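Local structure of VIN1 (Oscarella pearsei, 6BFI) at residues A401-K406 with A455-L460; R371-F376 with E504-A509; G381-L386 with T474-W479. The protein probably binds actin filaments and may play a role in cell-cell adhesion, as a member of the vinculin/alpha-catenin family. All coordinates share one frame; numbering follows the deposited sequence.

Contact 1 of 3, residues A401-K406 with A455-L460; sequences ANFAQK and AARVVL
Phe403 and Leu460 bring the backbones nearest, their CA atoms 8.0 Å apart, in two helical segments that run antiparallel (172°) with axes 11.7 Å from each other. On the side of 401-406 Phe403 makes practically the whole contact, its ring meeting Ala456, Arg457 and Leu460. With CG anti to the backbone N (chi1 -178°), the ring reaches across the gap to the backbone between Ala456 and Arg457, and CZ comes within 3.5 Å of Arg457 N. Leu460 lays CD2 over one face, 3.8 Å from the ring centroid, a CH-pi contact displaced toward the CG side of the ring. At the edge, in the ring plane, Ala456 CB lies 3.7 Å from Phe403 CE1. Arg457 reaches another part of the edge: its guanidinium stands at 83° to the ring, and Phe403 CE2 sits over the centre of its face, 3.9 Å from Arg457 CZ. That is ring edge onto guanidinium face, so the aromatic face is not what meets the charge. Leu460 O accepts a hydrogen bond from Arg399. Helix 381-390 packs on Phe403 through Leu386 and Ala390, helix 466-493 touches Ala456 through Leu472, and helix 224-249 reaches Arg457 through Asp226.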
ATOM      1  N   ALA A 401     -15.246 -32.255 -25.149  1.00 80.71           N
ATOM      2  CA  ALA A 401     -15.336 -32.659 -23.751  1.00 89.68           C
ATOM      3  C   ALA A 401     -14.045 -32.344 -23.004  1.00 87.72           C
ATOM      4  O   ALA A 401     -14.073 -31.797 -21.894  1.00 69.28           O
ATOM      5  CB  ALA A 401     -15.669 -34.149 -23.656  1.00 79.54           C
ATOM      6  N   ASN A 402     -12.900 -32.685 -23.604  1.00 84.21           N
ATOM      7  CA  ASN A 402     -11.612 -32.348 -23.005  1.00 77.94           C
ATOM      8  C   ASN A 402     -11.485 -30.845 -22.799  1.00 73.03           C
ATOM      9  O   ASN A 402     -11.058 -30.385 -21.733  1.00 74.93           O
ATOM     10  CB  ASN A 402     -10.472 -32.864 -23.885  1.00 83.97           C
ATOM     11  CG  ASN A 402     -10.322 -34.370 -23.824  1.00 93.22           C
ATOM     12  OD1 ASN A 402     -11.152 -35.065 -23.238  1.00100.69           O
ATOM     13  ND2 ASN A 402      -9.261 -34.884 -24.435  1.00 94.31           N
ATOM     14  N   PHE A 403     -11.861 -30.061 -23.812  1.00 70.10           N
ATOM     15  CA  PHE A 403     -11.751 -28.612 -23.697  1.00 65.19           C
ATOM     16  C   PHE A 403     -12.655 -28.077 -22.593  1.00 62.73           C
ATOM     17  O   PHE A 403     -12.263 -27.174 -21.846  1.00 62.45           O
ATOM     18  CB  PHE A 403     -12.086 -27.946 -25.030  1.00 62.34           C
ATOM     19  CG  PHE A 403     -11.940 -26.453 -25.005  1.00 57.86           C
ATOM     20  CD1 PHE A 403     -10.708 -25.864 -25.229  1.00 58.85           C
ATOM     21  CD2 PHE A 403     -13.028 -25.640 -24.740  1.00 55.65           C
ATOM     22  CE1 PHE A 403     -10.566 -24.491 -25.202  1.00 52.10           C
ATOM     23  CE2 PHE A 403     -12.892 -24.269 -24.711  1.00 53.75           C
ATOM     24  CZ  PHE A 403     -11.659 -23.694 -24.942  1.00 51.75           C
ATOM     25  N   ALA A 404     -13.869 -28.617 -22.479  1.00 66.58           N
ATOM     26  CA  ALA A 404     -14.780 -28.177 -21.429  1.00 65.48           C
ATOM     27  C   ALA A 404     -14.209 -28.485 -20.051  1.00 65.94           C
ATOM     28  O   ALA A 404     -14.205 -27.627 -19.159  1.00 69.18           O
ATOM     29  CB  ALA A 404     -16.146 -28.839 -21.608  1.00 64.97           C
ATOM     30  N   GLN A 405     -13.705 -29.709 -19.863  1.00 70.18           N
ATOM     31  CA  GLN A 405     -13.179 -30.095 -18.558  1.00 71.09           C
ATOM     32  C   GLN A 405     -11.962 -29.258 -18.182  1.00 66.06           C
ATOM     33  O   GLN A 405     -11.864 -28.755 -17.056  1.00 68.43           O
ATOM     34  CB  GLN A 405     -12.839 -31.585 -18.548  1.00 76.69           C
ATOM     35  CG  GLN A 405     -12.357 -32.081 -17.195  1.00 83.17           C
ATOM     36  CD  GLN A 405     -12.785 -33.502 -16.905  1.00 91.90           C
ATOM     37  OE1 GLN A 405     -12.589 -34.404 -17.721  1.00 96.19           O
ATOM     38  NE2 GLN A 405     -13.386 -33.710 -15.739  1.00 96.27           N
ATOM     39  N   LYS A 406     -11.021 -29.092 -19.117  1.00 66.63           N
ATOM     40  CA  LYS A 406      -9.848 -28.269 -18.838  1.00 62.41           C
ATOM     41  C   LYS A 406     -10.232 -26.817 -18.588  1.00 62.34           C
ATOM     42  O   LYS A 406      -9.589 -26.133 -17.781  1.00 66.84           O
ATOM     43  CB  LYS A 406      -8.848 -28.359 -19.991  1.00 63.28           C
ATOM     44  CG  LYS A 406      -8.332 -29.763 -20.277  1.00 67.48           C
ATOM     45  CD  LYS A 406      -7.510 -30.307 -19.123  1.00 72.17           C
ATOM     46  CE  LYS A 406      -6.947 -31.683 -19.449  1.00 79.55           C
ATOM     47  NZ  LYS A 406      -6.058 -32.187 -18.364  1.00 83.56           N
ATOM     48  N   ALA A 455     -10.486 -16.909 -25.719  1.00 51.74           N
ATOM     49  CA  ALA A 455      -9.418 -17.016 -26.711  1.00 52.62           C
ATOM     50  C   ALA A 455      -9.131 -18.473 -27.052  1.00 51.91           C
ATOM     51  O   ALA A 455      -9.048 -18.848 -28.231  1.00 60.78           O
ATOM     52  CB  ALA A 455      -8.158 -16.320 -26.200  1.00 45.82           C
ATOM     53  N   ALA A 456      -8.980 -19.312 -26.025  1.00 49.70           N
ATOM     54  CA  ALA A 456      -8.763 -20.735 -26.260  1.00 52.36           C
ATOM     55  C   ALA A 456      -9.928 -21.358 -27.014  1.00 52.31           C
ATOM     56  O   ALA A 456      -9.736 -22.316 -27.768  1.00 62.70           O
ATOM     57  CB  ALA A 456      -8.535 -21.461 -24.935  1.00 51.46           C
ATOM     58  N   ARG A 457     -11.139 -20.828 -26.831  1.00 49.93           N
ATOM     59  CA  ARG A 457     -12.284 -21.328 -27.579  1.00 52.18           C
ATOM     60  C   ARG A 457     -12.257 -20.864 -29.031  1.00 57.10           C
ATOM     61  O   ARG A 457     -12.750 -21.577 -29.910  1.00 56.02           O
ATOM     62  CB  ARG A 457     -13.589 -20.897 -26.908  1.00 53.58           C
ATOM     63  CG  ARG A 457     -14.781 -21.778 -27.258  1.00 62.54           C
ATOM     64  CD  ARG A 457     -16.051 -21.329 -26.553  1.00 66.47           C
ATOM     65  NE  ARG A 457     -15.953 -21.435 -25.101  1.00 64.34           N
ATOM     66  CZ  ARG A 457     -16.305 -22.512 -24.406  1.00 66.31           C
ATOM     67  NH1 ARG A 457     -16.777 -23.584 -25.031  1.00 66.46           N
ATOM     68  NH2 ARG A 457     -16.185 -22.521 -23.085  1.00 65.94           N
ATOM     69  N   VAL A 458     -11.689 -19.685 -29.303  1.00 54.94           N
ATOM     70  CA  VAL A 458     -11.483 -19.275 -30.687  1.00 58.71           C
ATOM     71  C   VAL A 458     -10.474 -20.191 -31.361  1.00 62.99           C
ATOM     72  O   VAL A 458     -10.655 -20.589 -32.520  1.00 70.09           O
ATOM     73  CB  VAL A 458     -11.041 -17.803 -30.768  1.00 59.49           C
ATOM     74  CG1 VAL A 458     -10.721 -17.426 -32.216  1.00 56.40           C
ATOM     75  CG2 VAL A 458     -12.113 -16.888 -30.205  1.00 59.18           C
ATOM     76  N   VAL A 459      -9.396 -20.542 -30.654  1.00 54.62           N
ATOM     77  CA  VAL A 459      -8.432 -21.470 -31.236  1.00 60.34           C
ATOM     78  C   VAL A 459      -9.068 -22.838 -31.451  1.00 61.78           C
ATOM     79  O   VAL A 459      -8.860 -23.477 -32.490  1.00 60.74           O
ATOM     80  CB  VAL A 459      -7.172 -21.564 -30.359  1.00 55.28           C
ATOM     81  CG1 VAL A 459      -6.295 -22.724 -30.814  1.00 57.40           C
ATOM     82  CG2 VAL A 459      -6.400 -20.267 -30.427  1.00 54.42           C
ATOM     83  N   LEU A 460      -9.866 -23.298 -30.484  1.00 64.23           N
ATOM     84  CA  LEU A 460     -10.471 -24.623 -30.569  1.00 66.54           C
ATOM     85  C   LEU A 460     -11.311 -24.776 -31.833  1.00 69.85           C
ATOM     86  O   LEU A 460     -11.316 -25.845 -32.456  1.00 64.56           O
ATOM     87  CB  LEU A 460     -11.330 -24.886 -29.333  1.00 58.15           C
ATOM     88  CG  LEU A 460     -12.119 -26.198 -29.331  1.00 60.79           C
ATOM     89  CD1 LEU A 460     -11.189 -27.391 -29.150  1.00 62.11           C
ATOM     90  CD2 LEU A 460     -13.204 -26.179 -28.267  1.00 60.36           C
TER

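Contact 2 of 3, residues R371-F376 with E504-A509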
ATOM      1  N   ARG A 371      -2.491 -23.283   2.971  1.00 63.26           N
ATOM      2  CA  ARG A 371      -3.289 -22.899   1.811  1.00 58.21           C
ATOM      3  C   ARG A 371      -2.399 -22.503   0.642  1.00 54.67           C
ATOM      4  O   ARG A 371      -2.657 -22.890  -0.504  1.00 52.08           O
ATOM      5  CB  ARG A 371      -4.233 -21.752   2.172  1.00 54.57           C
ATOM      6  CG  ARG A 371      -5.577 -22.195   2.731  1.00 63.44           C
ATOM      7  CD  ARG A 371      -6.481 -22.761   1.643  1.00 59.00           C
ATOM      8  NE  ARG A 371      -6.856 -21.749   0.660  1.00 59.95           N
ATOM      9  CZ  ARG A 371      -7.920 -20.958   0.763  1.00 58.06           C
ATOM     10  NH1 ARG A 371      -8.726 -21.062   1.814  1.00 58.75           N
ATOM     11  NH2 ARG A 371      -8.181 -20.063  -0.182  1.00 51.16           N
ATOM     12  N   VAL A 372      -1.340 -21.737   0.912  1.00 53.11           N
ATOM     13  CA  VAL A 372      -0.430 -21.351  -0.162  1.00 53.52           C
ATOM     14  C   VAL A 372       0.297 -22.573  -0.715  1.00 57.59           C
ATOM     15  O   VAL A 372       0.442 -22.725  -1.935  1.00 58.12           O
ATOM     16  CB  VAL A 372       0.551 -20.277   0.330  1.00 54.23           C
ATOM     17  CG1 VAL A 372       1.597 -19.982  -0.731  1.00 54.10           C
ATOM     18  CG2 VAL A 372      -0.211 -19.021   0.699  1.00 53.79           C
ATOM     19  N   ALA A 373       0.754 -23.467   0.166  1.00 55.36           N
ATOM     20  CA  ALA A 373       1.449 -24.667  -0.290  1.00 61.19           C
ATOM     21  C   ALA A 373       0.559 -25.537  -1.170  1.00 65.63           C
ATOM     22  O   ALA A 373       1.058 -26.224  -2.069  1.00 64.37           O
ATOM     23  CB  ALA A 373       1.957 -25.471   0.904  1.00 66.96           C
ATOM     24  N   THR A 374      -0.754 -25.520  -0.935  1.00 65.58           N
ATOM     25  CA  THR A 374      -1.652 -26.354  -1.725  1.00 63.65           C
ATOM     26  C   THR A 374      -2.042 -25.682  -3.036  1.00 56.83           C
ATOM     27  O   THR A 374      -1.986 -26.303  -4.105  1.00 54.70           O
ATOM     28  CB  THR A 374      -2.903 -26.691  -0.915  1.00 64.27           C
ATOM     29  OG1 THR A 374      -2.527 -27.398   0.273  1.00 62.87           O
ATOM     30  CG2 THR A 374      -3.851 -27.554  -1.738  1.00 63.98           C
ATOM     31  N   ASP A 375      -2.438 -24.410  -2.976  1.00 56.06           N
ATOM     32  CA  ASP A 375      -3.067 -23.778  -4.132  1.00 56.29           C
ATOM     33  C   ASP A 375      -2.059 -23.278  -5.163  1.00 53.26           C
ATOM     34  O   ASP A 375      -2.380 -23.227  -6.355  1.00 55.87           O
ATOM     35  CB  ASP A 375      -3.964 -22.630  -3.668  1.00 57.90           C
ATOM     36  CG  ASP A 375      -5.042 -23.086  -2.696  1.00 66.63           C
ATOM     37  OD1 ASP A 375      -5.309 -24.305  -2.618  1.00 73.05           O
ATOM     38  OD2 ASP A 375      -5.629 -22.221  -2.011  1.00 66.34           O
ATOM     39  N   PHE A 376      -0.848 -22.912  -4.744  1.00 53.19           N
ATOM     40  CA  PHE A 376       0.159 -22.381  -5.652  1.00 50.25           C
ATOM     41  C   PHE A 376       1.206 -23.417  -6.042  1.00 52.38           C
ATOM     42  O   PHE A 376       2.282 -23.047  -6.522  1.00 54.67           O
ATOM     43  CB  PHE A 376       0.845 -21.162  -5.031  1.00 46.37           C
ATOM     44  CG  PHE A 376       0.003 -19.923  -5.029  1.00 49.66           C
ATOM     45  CD1 PHE A 376      -0.960 -19.725  -4.052  1.00 55.06           C
ATOM     46  CD2 PHE A 376       0.183 -18.948  -5.995  1.00 51.27           C
ATOM     47  CE1 PHE A 376      -1.735 -18.576  -4.045  1.00 55.98           C
ATOM     48  CE2 PHE A 376      -0.587 -17.801  -5.996  1.00 53.83           C
ATOM     49  CZ  PHE A 376      -1.546 -17.614  -5.020  1.00 55.51           C
ATOM     50  N   GLU A 504       8.067 -29.359   3.817  1.00 58.37           N
ATOM     51  CA  GLU A 504       8.939 -30.467   4.187  1.00 61.99           C
ATOM     52  C   GLU A 504       8.125 -31.702   4.550  1.00 66.38           C
ATOM     53  O   GLU A 504       8.455 -32.820   4.134  1.00 68.64           O
ATOM     54  CB  GLU A 504       9.844 -30.055   5.350  1.00 68.39           C
ATOM     55  CG  GLU A 504      10.955 -31.046   5.683  1.00 77.99           C
ATOM     56  CD  GLU A 504      11.751 -30.638   6.912  1.00 86.04           C
ATOM     57  OE1 GLU A 504      11.320 -29.700   7.616  1.00 87.23           O
ATOM     58  OE2 GLU A 504      12.807 -31.254   7.178  1.00 91.56           O
ATOM     59  N   ALA A 505       7.044 -31.517   5.311  1.00 67.00           N
ATOM     60  CA  ALA A 505       6.211 -32.651   5.704  1.00 67.18           C
ATOM     61  C   ALA A 505       5.491 -33.249   4.500  1.00 66.05           C
ATOM     62  O   ALA A 505       5.515 -34.469   4.291  1.00 68.56           O
ATOM     63  CB  ALA A 505       5.209 -32.219   6.773  1.00 63.44           C
ATOM     64  N   ARG A 506       4.843 -32.402   3.694  1.00 62.83           N
ATOM     65  CA  ARG A 506       4.126 -32.893   2.521  1.00 66.01           C
ATOM     66  C   ARG A 506       5.071 -33.589   1.548  1.00 65.49           C
ATOM     67  O   ARG A 506       4.736 -34.640   0.990  1.00 65.89           O
ATOM     68  CB  ARG A 506       3.392 -31.741   1.834  1.00 67.65           C
ATOM     69  CG  ARG A 506       2.192 -31.227   2.617  1.00 75.64           C
ATOM     70  CD  ARG A 506       1.746 -29.849   2.149  1.00 79.42           C
ATOM     71  NE  ARG A 506       0.456 -29.874   1.467  1.00 82.05           N
ATOM     72  CZ  ARG A 506       0.281 -29.584   0.181  1.00 84.64           C
ATOM     73  NH1 ARG A 506       1.319 -29.236  -0.571  1.00 81.80           N
ATOM     74  NH2 ARG A 506      -0.931 -29.634  -0.352  1.00 88.32           N
ATOM     75  N   ILE A 507       6.262 -33.023   1.343  1.00 62.66           N
ATOM     76  CA  ILE A 507       7.243 -33.657   0.468  1.00 63.48           C
ATOM     77  C   ILE A 507       7.706 -34.984   1.058  1.00 70.74           C
ATOM     78  O   ILE A 507       7.945 -35.949   0.326  1.00 72.49           O
ATOM     79  CB  ILE A 507       8.422 -32.702   0.203  1.00 70.74           C
ATOM     80  CG1 ILE A 507       8.006 -31.610  -0.786  1.00 66.37           C
ATOM     81  CG2 ILE A 507       9.626 -33.458  -0.339  1.00 73.80           C
ATOM     82  CD1 ILE A 507       9.057 -30.547  -0.997  1.00 58.79           C
ATOM     83  N   GLN A 508       7.826 -35.063   2.388  1.00 74.73           N
ATOM     84  CA  GLN A 508       8.185 -36.331   3.020  1.00 73.40           C
ATOM     85  C   GLN A 508       7.127 -37.395   2.756  1.00 70.71           C
ATOM     86  O   GLN A 508       7.450 -38.529   2.383  1.00 72.95           O
ATOM     87  CB  GLN A 508       8.385 -36.141   4.524  1.00 77.77           C
ATOM     88  CG  GLN A 508       9.743 -35.593   4.919  1.00 79.93           C
ATOM     89  CD  GLN A 508       9.904 -35.486   6.422  1.00 83.42           C
ATOM     90  OE1 GLN A 508       9.195 -36.147   7.181  1.00 87.74           O
ATOM     91  NE2 GLN A 508      10.836 -34.646   6.861  1.00 81.90           N
ATOM     92  N   ALA A 509       5.852 -37.044   2.944  1.00 70.36           N
ATOM     93  CA  ALA A 509       4.782 -38.013   2.720  1.00 72.69           C
ATOM     94  C   ALA A 509       4.706 -38.436   1.257  1.00 75.98           C
ATOM     95  O   ALA A 509       4.543 -39.625   0.954  1.00 81.11           O
ATOM     96  CB  ALA A 509       3.445 -37.433   3.180  1.00 72.22           C
TER
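One residue along from Thr374, which meets Arg506 across the contact, Asp375 OD2 is gripped by three groups. Arg371 NE gives it a salt-bridge hydrogen bond of 3.0 Å on the syn side, at an N-H...O angle of 152°; Arg416 and Thr420 of helix 399-427 supply the others. This network of bonds joins helix 344-375 to helix 399-427; within 504-509 only Arg506 touches 371-376. The Arg506 guanidinium lies with one face against Ala373 and Thr374, the backbone N of Thr374 and Ala373 CB both over it. Arg506 NH1 is 4.1 Å from Ala373 CB and 3.4 Å from Ala373 O. Thr374 OG1 approaches Arg506 NH2 to 2.8 Å, but the angle is poor for a hydrogen bond; this hydroxyl is bonded instead to Glu370 O, one turn back. The Arg506 chain bends at chi3 (111°), and the bend helps bring the guanidinium to the helix. With a serine in place of Arg506 the guanidinium over Thr374 N and beside Ala373 O is gone, and a gap would probably open there. Close to the C-terminal end of helix 344-375, where carbonyl groups gather, the guanidinium is likely to be favourably placed electrostatically even without a clear bond.

Contact 3 of 3, residues G381-L386 with T474-W479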
ATOM      1  N   GLY A 381       0.101 -25.002 -14.665  1.00 61.20           N
ATOM      2  CA  GLY A 381      -0.345 -26.279 -15.174  1.00 60.23           C
ATOM      3  C   GLY A 381      -1.702 -26.254 -15.856  1.00 59.57           C
ATOM      4  O   GLY A 381      -1.833 -26.612 -17.032  1.00 58.86           O
ATOM      5  N   PRO A 382      -2.747 -25.845 -15.124  1.00 56.95           N
ATOM      6  CA  PRO A 382      -4.102 -25.907 -15.701  1.00 57.18           C
ATOM      7  C   PRO A 382      -4.291 -25.073 -16.958  1.00 56.74           C
ATOM      8  O   PRO A 382      -4.986 -25.517 -17.882  1.00 58.32           O
ATOM      9  CB  PRO A 382      -4.987 -25.412 -14.550  1.00 52.15           C
ATOM     10  CG  PRO A 382      -4.221 -25.760 -13.322  1.00 51.17           C
ATOM     11  CD  PRO A 382      -2.780 -25.538 -13.683  1.00 51.41           C
ATOM     12  N   ILE A 383      -3.701 -23.876 -17.029  1.00 54.30           N
ATOM     13  CA  ILE A 383      -3.879 -23.064 -18.230  1.00 54.45           C
ATOM     14  C   ILE A 383      -3.110 -23.665 -19.400  1.00 59.10           C
ATOM     15  O   ILE A 383      -3.524 -23.530 -20.560  1.00 55.99           O
ATOM     16  CB  ILE A 383      -3.475 -21.597 -17.976  1.00 48.92           C
ATOM     17  CG1 ILE A 383      -3.957 -20.710 -19.130  1.00 52.80           C
ATOM     18  CG2 ILE A 383      -1.971 -21.464 -17.815  1.00 43.31           C
ATOM     19  CD1 ILE A 383      -3.604 -19.245 -18.971  1.00 54.44           C
ATOM     20  N   LYS A 384      -1.992 -24.343 -19.124  1.00 64.78           N
ATOM     21  CA  LYS A 384      -1.290 -25.059 -20.182  1.00 70.45           C
ATOM     22  C   LYS A 384      -2.121 -26.230 -20.686  1.00 69.13           C
ATOM     23  O   LYS A 384      -2.183 -26.480 -21.897  1.00 74.22           O
ATOM     24  CB  LYS A 384       0.072 -25.540 -19.678  1.00 79.56           C
ATOM     25  CG  LYS A 384       0.894 -26.267 -20.725  1.00 89.09           C
ATOM     26  CD  LYS A 384       1.160 -25.372 -21.922  1.00 95.38           C
ATOM     27  CE  LYS A 384       1.998 -26.083 -22.969  1.00104.40           C
ATOM     28  NZ  LYS A 384       2.237 -25.220 -24.159  1.00107.80           N
ATOM     29  N   ALA A 385      -2.775 -26.951 -19.772  1.00 68.54           N
ATOM     30  CA  ALA A 385      -3.676 -28.023 -20.178  1.00 67.04           C
ATOM     31  C   ALA A 385      -4.842 -27.489 -21.000  1.00 62.10           C
ATOM     32  O   ALA A 385      -5.305 -28.159 -21.931  1.00 55.40           O
ATOM     33  CB  ALA A 385      -4.185 -28.773 -18.946  1.00 60.52           C
ATOM     34  N   LEU A 386      -5.323 -26.283 -20.680  1.00 59.23           N
ATOM     35  CA  LEU A 386      -6.389 -25.683 -21.477  1.00 57.66           C
ATOM     36  C   LEU A 386      -5.895 -25.308 -22.869  1.00 58.61           C
ATOM     37  O   LEU A 386      -6.585 -25.559 -23.865  1.00 64.06           O
ATOM     38  CB  LEU A 386      -6.958 -24.459 -20.762  1.00 55.43           C
ATOM     39  CG  LEU A 386      -8.001 -23.662 -21.552  1.00 58.28           C
ATOM     40  CD1 LEU A 386      -9.261 -24.485 -21.783  1.00 56.98           C
ATOM     41  CD2 LEU A 386      -8.330 -22.361 -20.845  1.00 57.14           C
ATOM     42  N   THR A 474      -0.427 -15.113 -26.239  1.00 67.25           N
ATOM     43  CA  THR A 474      -0.209 -13.821 -25.595  1.00 64.38           C
ATOM     44  C   THR A 474      -1.060 -13.682 -24.336  1.00 55.34           C
ATOM     45  O   THR A 474      -0.566 -13.272 -23.276  1.00 55.59           O
ATOM     46  CB  THR A 474      -0.515 -12.690 -26.576  1.00 67.70           C
ATOM     47  OG1 THR A 474       0.356 -12.787 -27.710  1.00 72.40           O
ATOM     48  CG2 THR A 474      -0.312 -11.348 -25.904  1.00 68.18           C
ATOM     49  N   VAL A 475      -2.350 -14.016 -24.437  1.00 50.81           N
ATOM     50  CA  VAL A 475      -3.225 -13.964 -23.269  1.00 48.99           C
ATOM     51  C   VAL A 475      -2.723 -14.915 -22.191  1.00 50.83           C
ATOM     52  O   VAL A 475      -2.759 -14.598 -20.993  1.00 52.18           O
ATOM     53  CB  VAL A 475      -4.677 -14.278 -23.673  1.00 49.46           C
ATOM     54  CG1 VAL A 475      -5.577 -14.301 -22.447  1.00 52.27           C
ATOM     55  CG2 VAL A 475      -5.176 -13.257 -24.679  1.00 50.16           C
ATOM     56  N   LYS A 476      -2.228 -16.087 -22.600  1.00 48.78           N
ATOM     57  CA  LYS A 476      -1.661 -17.029 -21.643  1.00 49.49           C
ATOM     58  C   LYS A 476      -0.494 -16.409 -20.885  1.00 51.17           C
ATOM     59  O   LYS A 476      -0.376 -16.577 -19.667  1.00 50.43           O
ATOM     60  CB  LYS A 476      -1.212 -18.305 -22.358  1.00 50.39           C
ATOM     61  CG  LYS A 476      -0.729 -19.401 -21.417  1.00 49.84           C
ATOM     62  CD  LYS A 476      -0.193 -20.612 -22.172  1.00 54.75           C
ATOM     63  CE  LYS A 476       1.143 -20.313 -22.833  1.00 58.20           C
ATOM     64  NZ  LYS A 476       1.803 -21.547 -23.348  1.00 60.93           N
ATOM     65  N   GLU A 477       0.376 -15.681 -21.590  1.00 55.20           N
ATOM     66  CA  GLU A 477       1.516 -15.066 -20.921  1.00 58.41           C
ATOM     67  C   GLU A 477       1.095 -13.898 -20.036  1.00 60.05           C
ATOM     68  O   GLU A 477       1.751 -13.624 -19.024  1.00 64.09           O
ATOM     69  CB  GLU A 477       2.552 -14.620 -21.950  1.00 62.22           C
ATOM     70  CG  GLU A 477       3.151 -15.776 -22.735  1.00 73.21           C
ATOM     71  CD  GLU A 477       4.047 -15.314 -23.866  1.00 81.23           C
ATOM     72  OE1 GLU A 477       5.265 -15.592 -23.818  1.00 88.59           O
ATOM     73  OE2 GLU A 477       3.531 -14.666 -24.802  1.00 82.90           O
ATOM     74  N   LYS A 478       0.015 -13.196 -20.391  1.00 56.83           N
ATOM     75  CA  LYS A 478      -0.504 -12.174 -19.487  1.00 53.70           C
ATOM     76  C   LYS A 478      -1.034 -12.797 -18.202  1.00 49.95           C
ATOM     77  O   LYS A 478      -0.755 -12.300 -17.100  1.00 51.28           O
ATOM     78  CB  LYS A 478      -1.596 -11.356 -20.176  1.00 58.90           C
ATOM     79  CG  LYS A 478      -1.078 -10.468 -21.290  1.00 63.44           C
ATOM     80  CD  LYS A 478      -0.036  -9.501 -20.759  1.00 67.74           C
ATOM     81  CE  LYS A 478       0.790  -8.911 -21.885  1.00 74.51           C
ATOM     82  NZ  LYS A 478       1.840  -7.991 -21.369  1.00 78.41           N
ATOM     83  N   TRP A 479      -1.788 -13.893 -18.324  1.00 45.56           N
ATOM     84  CA  TRP A 479      -2.285 -14.574 -17.134  1.00 48.78           C
ATOM     85  C   TRP A 479      -1.135 -15.098 -16.283  1.00 51.60           C
ATOM     86  O   TRP A 479      -1.160 -14.978 -15.052  1.00 48.06           O
ATOM     87  CB  TRP A 479      -3.227 -15.713 -17.523  1.00 47.22           C
ATOM     88  CG  TRP A 479      -3.898 -16.358 -16.337  1.00 51.00           C
ATOM     89  CD1 TRP A 479      -5.151 -16.095 -15.862  1.00 55.56           C
ATOM     90  CD2 TRP A 479      -3.345 -17.360 -15.471  1.00 47.65           C
ATOM     91  NE1 TRP A 479      -5.413 -16.874 -14.758  1.00 52.46           N
ATOM     92  CE2 TRP A 479      -4.320 -17.658 -14.499  1.00 48.28           C
ATOM     93  CE3 TRP A 479      -2.122 -18.035 -15.426  1.00 47.81           C
ATOM     94  CZ2 TRP A 479      -4.110 -18.601 -13.496  1.00 47.04           C
ATOM     95  CZ3 TRP A 479      -1.914 -18.967 -14.428  1.00 49.73           C
ATOM     96  CH2 TRP A 479      -2.903 -19.242 -13.476  1.00 47.51           C
TER
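Ile383 makes the largest contribution, and its CD1 methyl is the atom that joins the two sides: it lies 3.8 Å from Lys476 CG and equally 3.8 Å from Trp479 CB. Both torsions of the long branch are extended (chi1 -167°, chi2 180°), which carries CD1 outward to a place between two residues set three apart on the facing helix. Beyond Trp479 CB the methyl stays near the indole, 4.0 Å from Trp479 CE3, while Ile383 CG2 follows at 4.2 Å from the same atom. The Ile383 and Trp479 side chains run alongside each other, pointing opposite ways. The segments themselves are antiparallel, at 172° with axes 11.0 Å apart, the kind of lengthwise helix packing on which the helical bundles of the vinculin family are built. Val452 of helix 452-460 touches both Ile383 and Trp479, and Phe410 of helix 399-427 meets the indole ring as well as Ile383. Lys476 plays two parts. Its CG methylene packs on Ile383, then the chain bends at chi3 and takes the ammonium group to the more exposed margin, where Lys476 NZ is 3.8 Å from Lys384 NZ. Both ammonium groups form salt bridges with one carboxylate oxygen, Glu387 OE1, in the next turn of helix 381-390, and this shared anion probably offsets the charge of the close pair.

Along the chain the six segments come in mirror order: first halves of contacts 2, 3 and 1, then second halves of 1, 3 and 2. Contacts 1 and 3, with centres 12 Å apart, touch directly: Phe403 CE1 is 3.7 Å from Leu386 CD1, Lys406 packs on Ala385 and Ala456 on Leu386, so helices 381-390, 399-427, 452-460 and 466-493 pack against one another. Contact 2, joining helices 344-375 and 496-519, touches neither (centres 23 Å from contact 3 and 30 Å from contact 1, nearest atoms about 8 and 14 Å), but helix 344-375 also packs on helices 399-427 and 466-493. Chain-distant helices are thus drawn together within this all-helical vinculin-family protein.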